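Local coordinates for nuclear hormone receptor HR38 (Drosophila melanogaster, PDB 1PDU), which mediates an atypical ecdysteroid signalling pathway as an orphan nuclear receptor, probably regulating transcription through its ligand-binding domain, at residues K64-A67 / E68-G72; K169-Q172 / L173-I177; L211-Q214 / G215-I219. All coordinates share one frame; numbering follows the deposited sequence.

Contact 1: residues K64-A67 / E68-G72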
ATOM      1  N   LYS A  64       4.127  -2.283   8.076  1.00 33.99           N
ATOM      2  CA  LYS A  64       4.976  -3.363   8.563  1.00 37.05           C
ATOM      3  C   LYS A  64       4.181  -4.196   9.580  1.00 36.91           C
ATOM      4  O   LYS A  64       4.314  -5.419   9.638  1.00 37.02           O
ATOM      5  CB  LYS A  64       6.247  -2.775   9.203  1.00 39.17           C
ATOM      6  CG  LYS A  64       7.307  -3.795   9.624  1.00 41.42           C
ATOM      7  CD  LYS A  64       7.829  -4.597   8.439  1.00 44.19           C
ATOM      8  CE  LYS A  64       8.822  -5.658   8.888  1.00 45.37           C
ATOM      9  NZ  LYS A  64       9.082  -6.689   7.826  1.00 46.89           N
ATOM     10  N   GLN A  65       3.344  -3.526  10.368  1.00 37.30           N
ATOM     11  CA  GLN A  65       2.523  -4.200  11.369  1.00 37.54           C
ATOM     12  C   GLN A  65       1.513  -5.131  10.713  1.00 37.02           C
ATOM     13  O   GLN A  65       1.234  -6.206  11.235  1.00 37.97           O
ATOM     14  CB  GLN A  65       1.776  -3.178  12.231  1.00 37.97           C
ATOM     15  CG  GLN A  65       2.650  -2.403  13.200  1.00 41.75           C
ATOM     16  CD  GLN A  65       1.885  -1.291  13.918  1.00 44.56           C
ATOM     17  OE1 GLN A  65       2.430  -0.617  14.791  1.00 45.84           O
ATOM     18  NE2 GLN A  65       0.621  -1.095  13.546  1.00 45.34           N
ATOM     19  N   PHE A  66       0.959  -4.714   9.577  1.00 35.17           N
ATOM     20  CA  PHE A  66      -0.018  -5.531   8.865  1.00 33.84           C
ATOM     21  C   PHE A  66       0.613  -6.781   8.261  1.00 33.95           C
ATOM     22  O   PHE A  66       0.027  -7.862   8.281  1.00 33.25           O
ATOM     23  CB  PHE A  66      -0.685  -4.706   7.765  1.00 33.21           C
ATOM     24  CG  PHE A  66      -1.346  -5.530   6.702  1.00 32.56           C
ATOM     25  CD1 PHE A  66      -0.644  -5.903   5.560  1.00 32.00           C
ATOM     26  CD2 PHE A  66      -2.671  -5.936   6.840  1.00 32.17           C
ATOM     27  CE1 PHE A  66      -1.252  -6.667   4.571  1.00 33.63           C
ATOM     28  CE2 PHE A  66      -3.292  -6.702   5.858  1.00 32.17           C
ATOM     29  CZ  PHE A  66      -2.582  -7.068   4.717  1.00 33.03           C
ATOM     30  N   ALA A  67       1.813  -6.631   7.723  1.00 34.13           N
ATOM     31  CA  ALA A  67       2.492  -7.754   7.114  1.00 35.80           C
ATOM     32  C   ALA A  67       2.877  -8.818   8.144  1.00 37.68           C
ATOM     33  O   ALA A  67       2.756 -10.017   7.887  1.00 38.36           O
ATOM     34  CB  ALA A  67       3.729  -7.266   6.374  1.00 34.56           C
ATOM     35  N   GLU A  68       3.327  -8.376   9.313  1.00 38.81           N
ATOM     36  CA  GLU A  68       3.759  -9.300  10.349  1.00 40.44           C
ATOM     37  C   GLU A  68       2.618 -10.080  10.965  1.00 40.36           C
ATOM     38  O   GLU A  68       2.843 -11.043  11.692  1.00 40.59           O
ATOM     39  CB  GLU A  68       4.546  -8.551  11.432  1.00 42.37           C
ATOM     40  CG  GLU A  68       5.858  -7.955  10.907  1.00 45.08           C
ATOM     41  CD  GLU A  68       6.632  -7.180  11.957  1.00 46.89           C
ATOM     42  OE1 GLU A  68       5.982  -6.519  12.801  1.00 47.68           O
ATOM     43  OE2 GLU A  68       7.887  -7.218  11.921  1.00 47.15           O
ATOM     44  N   LYS A  69       1.390  -9.675  10.673  1.00 40.35           N
ATOM     45  CA  LYS A  69       0.242 -10.391  11.211  1.00 39.91           C
ATOM     46  C   LYS A  69      -0.335 -11.323  10.159  1.00 39.24           C
ATOM     47  O   LYS A  69      -1.310 -12.029  10.420  1.00 39.11           O
ATOM     48  CB  LYS A  69      -0.827  -9.418  11.711  1.00 40.34           C
ATOM     49  CG  LYS A  69      -0.352  -8.579  12.877  1.00 43.24           C
ATOM     50  CD  LYS A  69      -1.495  -7.868  13.591  1.00 45.33           C
ATOM     51  CE  LYS A  69      -0.984  -7.224  14.880  1.00 48.19           C
ATOM     52  NZ  LYS A  69      -2.071  -6.837  15.832  1.00 49.99           N
ATOM     53  N   ILE A  70       0.257 -11.323   8.965  1.00 38.41           N
ATOM     54  CA  ILE A  70      -0.218 -12.215   7.912  1.00 37.86           C
ATOM     55  C   ILE A  70       0.198 -13.623   8.326  1.00 38.69           C
ATOM     56  O   ILE A  70       1.387 -13.952   8.328  1.00 39.48           O
ATOM     57  CB  ILE A  70       0.418 -11.905   6.553  1.00 36.80           C
ATOM     58  CG1 ILE A  70      -0.066 -10.551   6.036  1.00 36.56           C
ATOM     59  CG2 ILE A  70       0.083 -13.011   5.573  1.00 34.64           C
ATOM     60  CD1 ILE A  70       0.600 -10.116   4.747  1.00 36.61           C
ATOM     61  N   PRO A  71      -0.773 -14.474   8.689  1.00 38.48           N
ATOM     62  CA  PRO A  71      -0.371 -15.823   9.090  1.00 38.36           C
ATOM     63  C   PRO A  71       0.532 -16.479   8.052  1.00 38.54           C
ATOM     64  O   PRO A  71       0.254 -16.427   6.858  1.00 38.77           O
ATOM     65  CB  PRO A  71      -1.707 -16.540   9.292  1.00 37.61           C
ATOM     66  CG  PRO A  71      -2.661 -15.766   8.456  1.00 37.93           C
ATOM     67  CD  PRO A  71      -2.237 -14.348   8.606  1.00 37.04           C
ATOM     68  N   GLY A  72       1.634 -17.056   8.522  1.00 38.97           N
ATOM     69  CA  GLY A  72       2.577 -17.711   7.632  1.00 39.92           C
ATOM     70  C   GLY A  72       3.749 -16.832   7.232  1.00 41.68           C
ATOM     71  O   GLY A  72       4.752 -17.325   6.704  1.00 42.48           O
TER

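Contact 2: residues K169-Q172 / L173-I177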
ATOM      1  N   LYS A 169       8.372 -21.439  -1.166  1.00 48.64           N
ATOM      2  CA  LYS A 169       7.645 -21.266   0.086  1.00 48.77           C
ATOM      3  C   LYS A 169       6.789 -19.998   0.004  1.00 48.02           C
ATOM      4  O   LYS A 169       5.692 -19.929   0.562  1.00 47.80           O
ATOM      5  CB  LYS A 169       8.624 -21.200   1.262  1.00 49.95           C
ATOM      6  CG  LYS A 169       7.970 -21.403   2.621  1.00 52.00           C
ATOM      7  CD  LYS A 169       8.996 -21.718   3.706  1.00 54.65           C
ATOM      8  CE  LYS A 169       8.312 -22.041   5.035  1.00 56.25           C
ATOM      9  NZ  LYS A 169       9.241 -22.701   6.012  1.00 57.40           N
ATOM     10  N   VAL A 170       7.293 -19.003  -0.712  1.00 47.86           N
ATOM     11  CA  VAL A 170       6.567 -17.756  -0.903  1.00 46.99           C
ATOM     12  C   VAL A 170       5.355 -18.013  -1.801  1.00 47.54           C
ATOM     13  O   VAL A 170       4.248 -17.555  -1.510  1.00 48.28           O
ATOM     14  CB  VAL A 170       7.456 -16.689  -1.573  1.00 45.91           C
ATOM     15  CG1 VAL A 170       6.618 -15.497  -1.989  1.00 45.12           C
ATOM     16  CG2 VAL A 170       8.549 -16.254  -0.623  1.00 45.06           C
ATOM     17  N   GLU A 171       5.561 -18.751  -2.890  1.00 47.19           N
ATOM     18  CA  GLU A 171       4.469 -19.043  -3.807  1.00 47.50           C
ATOM     19  C   GLU A 171       3.349 -19.858  -3.162  1.00 46.54           C
ATOM     20  O   GLU A 171       2.184 -19.709  -3.527  1.00 44.95           O
ATOM     21  CB  GLU A 171       4.972 -19.791  -5.042  1.00 50.26           C
ATOM     22  CG  GLU A 171       3.830 -20.160  -6.000  1.00 55.44           C
ATOM     23  CD  GLU A 171       4.285 -20.983  -7.191  1.00 58.48           C
ATOM     24  OE1 GLU A 171       4.898 -22.054  -6.976  1.00 59.53           O
ATOM     25  OE2 GLU A 171       4.023 -20.561  -8.343  1.00 60.60           O
ATOM     26  N   GLN A 172       3.693 -20.720  -2.214  1.00 45.28           N
ATOM     27  CA  GLN A 172       2.679 -21.531  -1.559  1.00 45.83           C
ATOM     28  C   GLN A 172       1.775 -20.657  -0.708  1.00 44.96           C
ATOM     29  O   GLN A 172       0.552 -20.839  -0.693  1.00 45.22           O
ATOM     30  CB  GLN A 172       3.335 -22.625  -0.715  1.00 47.87           C
ATOM     31  CG  GLN A 172       3.998 -23.697  -1.575  1.00 51.51           C
ATOM     32  CD  GLN A 172       4.772 -24.726  -0.773  1.00 54.43           C
ATOM     33  OE1 GLN A 172       5.382 -25.637  -1.345  1.00 55.33           O
ATOM     34  NE2 GLN A 172       4.758 -24.590   0.554  1.00 54.96           N
ATOM     35  N   LEU A 173       2.372 -19.701  -0.003  1.00 43.55           N
ATOM     36  CA  LEU A 173       1.591 -18.784   0.818  1.00 40.94           C
ATOM     37  C   LEU A 173       0.736 -17.945  -0.130  1.00 40.20           C
ATOM     38  O   LEU A 173      -0.437 -17.692   0.133  1.00 38.99           O
ATOM     39  CB  LEU A 173       2.509 -17.879   1.641  1.00 38.51           C
ATOM     40  CG  LEU A 173       1.797 -16.882   2.559  1.00 38.38           C
ATOM     41  CD1 LEU A 173       0.793 -17.602   3.459  1.00 37.46           C
ATOM     42  CD2 LEU A 173       2.835 -16.151   3.392  1.00 37.46           C
ATOM     43  N   GLN A 174       1.324 -17.525  -1.246  1.00 40.13           N
ATOM     44  CA  GLN A 174       0.581 -16.739  -2.212  1.00 40.69           C
ATOM     45  C   GLN A 174      -0.641 -17.531  -2.680  1.00 41.67           C
ATOM     46  O   GLN A 174      -1.749 -16.997  -2.746  1.00 42.12           O
ATOM     47  CB  GLN A 174       1.451 -16.383  -3.421  1.00 40.01           C
ATOM     48  CG  GLN A 174       0.670 -15.627  -4.485  1.00 40.53           C
ATOM     49  CD  GLN A 174       1.512 -15.189  -5.664  1.00 41.93           C
ATOM     50  OE1 GLN A 174       1.220 -15.540  -6.806  1.00 43.41           O
ATOM     51  NE2 GLN A 174       2.550 -14.405  -5.399  1.00 42.04           N
ATOM     52  N   MET A 175      -0.438 -18.805  -3.000  1.00 42.57           N
ATOM     53  CA  MET A 175      -1.538 -19.642  -3.458  1.00 43.52           C
ATOM     54  C   MET A 175      -2.610 -19.758  -2.389  1.00 42.54           C
ATOM     55  O   MET A 175      -3.799 -19.776  -2.705  1.00 42.33           O
ATOM     56  CB  MET A 175      -1.035 -21.036  -3.862  1.00 46.54           C
ATOM     57  CG  MET A 175      -0.447 -21.109  -5.279  1.00 49.74           C
ATOM     58  SD  MET A 175      -1.617 -20.511  -6.574  1.00 55.88           S
ATOM     59  CE  MET A 175      -0.853 -18.916  -7.021  1.00 53.53           C
ATOM     60  N   LYS A 176      -2.205 -19.825  -1.123  1.00 41.95           N
ATOM     61  CA  LYS A 176      -3.187 -19.921  -0.048  1.00 41.22           C
ATOM     62  C   LYS A 176      -4.015 -18.650   0.012  1.00 39.81           C
ATOM     63  O   LYS A 176      -5.235 -18.703   0.187  1.00 39.07           O
ATOM     64  CB  LYS A 176      -2.517 -20.148   1.309  1.00 43.39           C
ATOM     65  CG  LYS A 176      -2.251 -21.603   1.629  1.00 46.40           C
ATOM     66  CD  LYS A 176      -1.823 -21.796   3.077  1.00 49.12           C
ATOM     67  CE  LYS A 176      -1.637 -23.280   3.384  1.00 51.66           C
ATOM     68  NZ  LYS A 176      -1.316 -23.565   4.819  1.00 53.84           N
ATOM     69  N   ILE A 177      -3.352 -17.508  -0.136  1.00 38.01           N
ATOM     70  CA  ILE A 177      -4.048 -16.237  -0.089  1.00 36.35           C
ATOM     71  C   ILE A 177      -4.971 -16.130  -1.292  1.00 35.20           C
ATOM     72  O   ILE A 177      -6.095 -15.652  -1.166  1.00 35.38           O
ATOM     73  CB  ILE A 177      -3.059 -15.057  -0.065  1.00 37.31           C
ATOM     74  CG1 ILE A 177      -2.076 -15.237   1.093  1.00 37.36           C
ATOM     75  CG2 ILE A 177      -3.817 -13.737   0.128  1.00 36.85           C
ATOM     76  CD1 ILE A 177      -0.917 -14.264   1.050  1.00 38.52           C
TER

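Contact 3: residues L211-Q214 / G215-I219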
ATOM      1  N   LEU A 211       2.082   2.009 -11.272  1.00 37.48           N
ATOM      2  CA  LEU A 211       1.820   3.244 -10.557  1.00 37.01           C
ATOM      3  C   LEU A 211       2.987   3.492  -9.601  1.00 37.36           C
ATOM      4  O   LEU A 211       3.478   4.614  -9.458  1.00 38.19           O
ATOM      5  CB  LEU A 211       0.511   3.105  -9.785  1.00 35.65           C
ATOM      6  CG  LEU A 211       0.053   4.305  -8.968  1.00 35.64           C
ATOM      7  CD1 LEU A 211      -0.116   5.515  -9.874  1.00 33.39           C
ATOM      8  CD2 LEU A 211      -1.260   3.958  -8.275  1.00 34.90           C
ATOM      9  N   SER A 212       3.426   2.416  -8.961  1.00 36.74           N
ATOM     10  CA  SER A 212       4.527   2.436  -8.010  1.00 37.12           C
ATOM     11  C   SER A 212       5.875   2.829  -8.636  1.00 36.07           C
ATOM     12  O   SER A 212       6.639   3.595  -8.054  1.00 34.99           O
ATOM     13  CB  SER A 212       4.627   1.057  -7.350  1.00 38.91           C
ATOM     14  OG  SER A 212       5.920   0.831  -6.831  1.00 43.35           O
ATOM     15  N   VAL A 213       6.164   2.299  -9.819  1.00 35.93           N
ATOM     16  CA  VAL A 213       7.405   2.609 -10.524  1.00 35.18           C
ATOM     17  C   VAL A 213       7.513   4.119 -10.737  1.00 35.33           C
ATOM     18  O   VAL A 213       8.588   4.721 -10.625  1.00 33.50           O
ATOM     19  CB  VAL A 213       7.436   1.889 -11.895  1.00 35.96           C
ATOM     20  CG1 VAL A 213       8.599   2.382 -12.735  1.00 34.47           C
ATOM     21  CG2 VAL A 213       7.547   0.389 -11.677  1.00 36.32           C
ATOM     22  N   GLN A 214       6.375   4.722 -11.042  1.00 34.84           N
ATOM     23  CA  GLN A 214       6.290   6.151 -11.270  1.00 35.90           C
ATOM     24  C   GLN A 214       6.618   6.891  -9.965  1.00 35.44           C
ATOM     25  O   GLN A 214       7.103   8.026  -9.974  1.00 34.90           O
ATOM     26  CB  GLN A 214       4.878   6.471 -11.730  1.00 37.78           C
ATOM     27  CG  GLN A 214       4.723   7.762 -12.433  1.00 42.47           C
ATOM     28  CD  GLN A 214       3.285   7.998 -12.806  1.00 46.12           C
ATOM     29  OE1 GLN A 214       2.606   7.095 -13.323  1.00 47.16           O
ATOM     30  NE2 GLN A 214       2.802   9.213 -12.553  1.00 46.44           N
ATOM     31  N   GLY A 215       6.340   6.235  -8.842  1.00 34.54           N
ATOM     32  CA  GLY A 215       6.626   6.828  -7.551  1.00 33.83           C
ATOM     33  C   GLY A 215       8.120   6.859  -7.301  1.00 32.61           C
ATOM     34  O   GLY A 215       8.649   7.842  -6.779  1.00 34.06           O
ATOM     35  N   LEU A 216       8.802   5.779  -7.667  1.00 31.24           N
ATOM     36  CA  LEU A 216      10.243   5.700  -7.494  1.00 32.33           C
ATOM     37  C   LEU A 216      10.921   6.840  -8.238  1.00 32.41           C
ATOM     38  O   LEU A 216      11.893   7.416  -7.755  1.00 30.38           O
ATOM     39  CB  LEU A 216      10.781   4.381  -8.038  1.00 33.90           C
ATOM     40  CG  LEU A 216      10.444   3.154  -7.221  1.00 36.88           C
ATOM     41  CD1 LEU A 216      10.983   1.924  -7.940  1.00 37.14           C
ATOM     42  CD2 LEU A 216      11.034   3.307  -5.812  1.00 36.10           C
ATOM     43  N   GLN A 217      10.403   7.146  -9.425  1.00 32.78           N
ATOM     44  CA  GLN A 217      10.950   8.219 -10.241  1.00 34.26           C
ATOM     45  C   GLN A 217      10.872   9.521  -9.474  1.00 33.42           C
ATOM     46  O   GLN A 217      11.844  10.275  -9.403  1.00 31.91           O
ATOM     47  CB  GLN A 217      10.170   8.341 -11.550  1.00 36.10           C
ATOM     48  CG  GLN A 217      10.564   7.315 -12.610  1.00 41.83           C
ATOM     49  CD  GLN A 217       9.416   6.957 -13.545  1.00 44.62           C
ATOM     50  OE1 GLN A 217       8.604   7.812 -13.917  1.00 47.07           O
ATOM     51  NE2 GLN A 217       9.349   5.690 -13.936  1.00 46.40           N
ATOM     52  N   ARG A 218       9.714   9.773  -8.874  1.00 33.01           N
ATOM     53  CA  ARG A 218       9.540  11.008  -8.135  1.00 33.44           C
ATOM     54  C   ARG A 218      10.384  11.009  -6.872  1.00 31.93           C
ATOM     55  O   ARG A 218      10.954  12.028  -6.500  1.00 33.28           O
ATOM     56  CB  ARG A 218       8.067  11.229  -7.786  1.00 34.89           C
ATOM     57  CG  ARG A 218       7.671  12.706  -7.753  1.00 40.06           C
ATOM     58  CD  ARG A 218       8.560  13.501  -6.826  1.00 43.06           C
ATOM     59  NE  ARG A 218       8.063  14.842  -6.538  1.00 46.10           N
ATOM     60  CZ  ARG A 218       8.072  15.860  -7.395  1.00 47.68           C
ATOM     61  NH1 ARG A 218       8.551  15.711  -8.629  1.00 49.20           N
ATOM     62  NH2 ARG A 218       7.630  17.043  -6.996  1.00 48.00           N
ATOM     63  N   ILE A 219      10.471   9.870  -6.208  1.00 31.08           N
ATOM     64  CA  ILE A 219      11.268   9.809  -4.996  1.00 29.96           C
ATOM     65  C   ILE A 219      12.745   9.927  -5.365  1.00 29.15           C
ATOM     66  O   ILE A 219      13.533  10.522  -4.633  1.00 27.91           O
ATOM     67  CB  ILE A 219      11.002   8.499  -4.232  1.00 29.22           C
ATOM     68  CG1 ILE A 219       9.517   8.440  -3.844  1.00 29.72           C
ATOM     69  CG2 ILE A 219      11.889   8.424  -3.000  1.00 28.14           C
ATOM     70  CD1 ILE A 219       9.071   7.130  -3.207  1.00 28.12           C
TER
HETATM   71  O   HOH W   1       7.331   9.958 -12.190  1.00 49.50           O

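Contact 1: residues K64-A67 / E68-G72
The F66 ring meets I70 at its CE1 atom, 3.9 Å from the I70 CD1 methyl, which approaches obliquely. F66 CG lies anti to the backbone N (chi1 161°), which swings the ring to the same flank of the chain as I70. Beyond this pair the F66 side chain packs on S22, T26 and C153, and I70 on L19, A154 and L157. The other flat group, the E68 carboxylate, has the K64 chain beside it: OE2 stands 3.5 Å from K64 CE. Since OE2 is 4.3 Å from K64 NZ, the opposite charges are near but make no salt bridge, and the ammonium group instead takes part in a cation-pi contact with F85. E68 CG also rests on the backbone, 3.2 Å from K64 O.

Three amides continue the backbone bonding. E68 N gives K64 O the helical i to i+4 bond of 3.1 Å, whereas K69 N turns to F66 O (3.3 Å) and I70 N to A67 O (3.0 Å). The last two bonds span three residues, and both donors stand well above their carbonyl planes. The I70 bond closes a type I beta turn from A67 to I70, leading the chain out of helix 45-67 toward P71. F66-A67-E68 running into this turn is consistent with the opening of the signature motif of nuclear receptor ligand-binding domains.

Contact 2: residues K169-Q172 / L173-I177
K169-I177 is continuous alpha helix, linked i to i+4 by sound bonds of 2.8 to 3.0 Å from Q174 N to V170 O, M175 N to E171 O and K176 N to Q172 O, while the bond from L173 N to K169 O is weak, at 3.4 Å. Side chains mostly meet carbonyls of the preceding turn. M175 has CG beside its own backbone N (chi1 -82°), which brings that atom to 3.5 Å from E171 O; the chain then bends at chi2 and chi3. The closest side-chain pair is also here, E171 CG to M175 CG at 4.4 Å, a loose approach of two methylene groups rather than a packed pair.

The helix is amphipathic, part of the alpha-helical sandwich of the nuclear receptor ligand-binding domain. E171, Q172, M175 and K176 are exposed, whereas V170 packs on L164 and I177 on L19, A154 and L155. Between these faces lies Q174, its CB 3.4 Å from E171 O. With CG anti to the backbone N (chi1 177°) and the chain extended, its amide reaches beyond the helix, where NE2 hydrogen-bonds I158 O. K169 likewise reaches outward, its NZ forming a weak hydrogen bond with D75 O.

Contact 3: residues L211-Q214 / G215-I219
L211-I219 is one helical run whose bonding is slightly irregular at G215. The G215 amide is shared between L211 O (3.3 Å) and S212 O (2.8 Å), both bonds weak because their N-H...O angles are only 130° and 127°. L211 O also accepts W128 NE1 of helix 128-142. S212 O in turn accepts L216 N at 3.1 Å, so this one oxygen holds a weak i+3 and a regular i+4 donor. From there the i to i+4 pattern goes on with Q217 N to V213 O, 3.3 Å, and a weak bond from R218 N to Q214 O.

Q217 carries the side-chain contact. Its CG sits beside the backbone N (chi1 -80°), directing the extended chain back over the preceding turn. There NE2 comes to 3.6 Å from V213 CG1, the two chains crossing at a slant, while OE1 lies 3.9 Å from Q214 CA. The Q214 and Q217 amide planes are close to parallel, but the amides do not stack and serve different partners: Q214 NE2 hydrogen-bonds D131 OD2. One water donates to Q217 OE1 at 3.0 Å and to Q214 O at 2.9 Å, tying the Q217 amide to the backbone one turn earlier. V213, L216 and Q217 touch a crystal neighbour, so the pose of this exposed edge may owe something to the lattice.

The remaining sides pack against neighbouring helices, as in the layered alpha-helical sandwich of nuclear receptor ligand-binding domains. L211 packs on V94 of helix 78-100 and on I132 and F135 of helix 128-142. L216 meets L90 of helix 78-100 and, like I219, M237 and F238. R218 NE hydrogen-bonds S124 O of helix 118-125, and I219 also reaches F52 and L56 of helix 45-67.

Overall arrangement
Contacts 1 and 3 are partly buried, whereas contact 2 lies on the surface, its centre about 19 Å from the chain centre. Contacts 1 and 2 adjoin, P71 O lying 3.6 Å from L173 CD1, and share neighbours: I70 and I177 both pack on L19 of helix 15-25 and A154 of helix 146-157. Contact 3 sits on the opposite side of the chain centre from contact 1, their centres about 25 Å apart, yet I219 packs on helix 45-67, which carries K64-A67. The chemistry follows position: contact 1 swaps helical bonding for a turn, contact 2 keeps regular bonding with sparse side-chain pairing, and contact 3 adds a water bridge on its open edge.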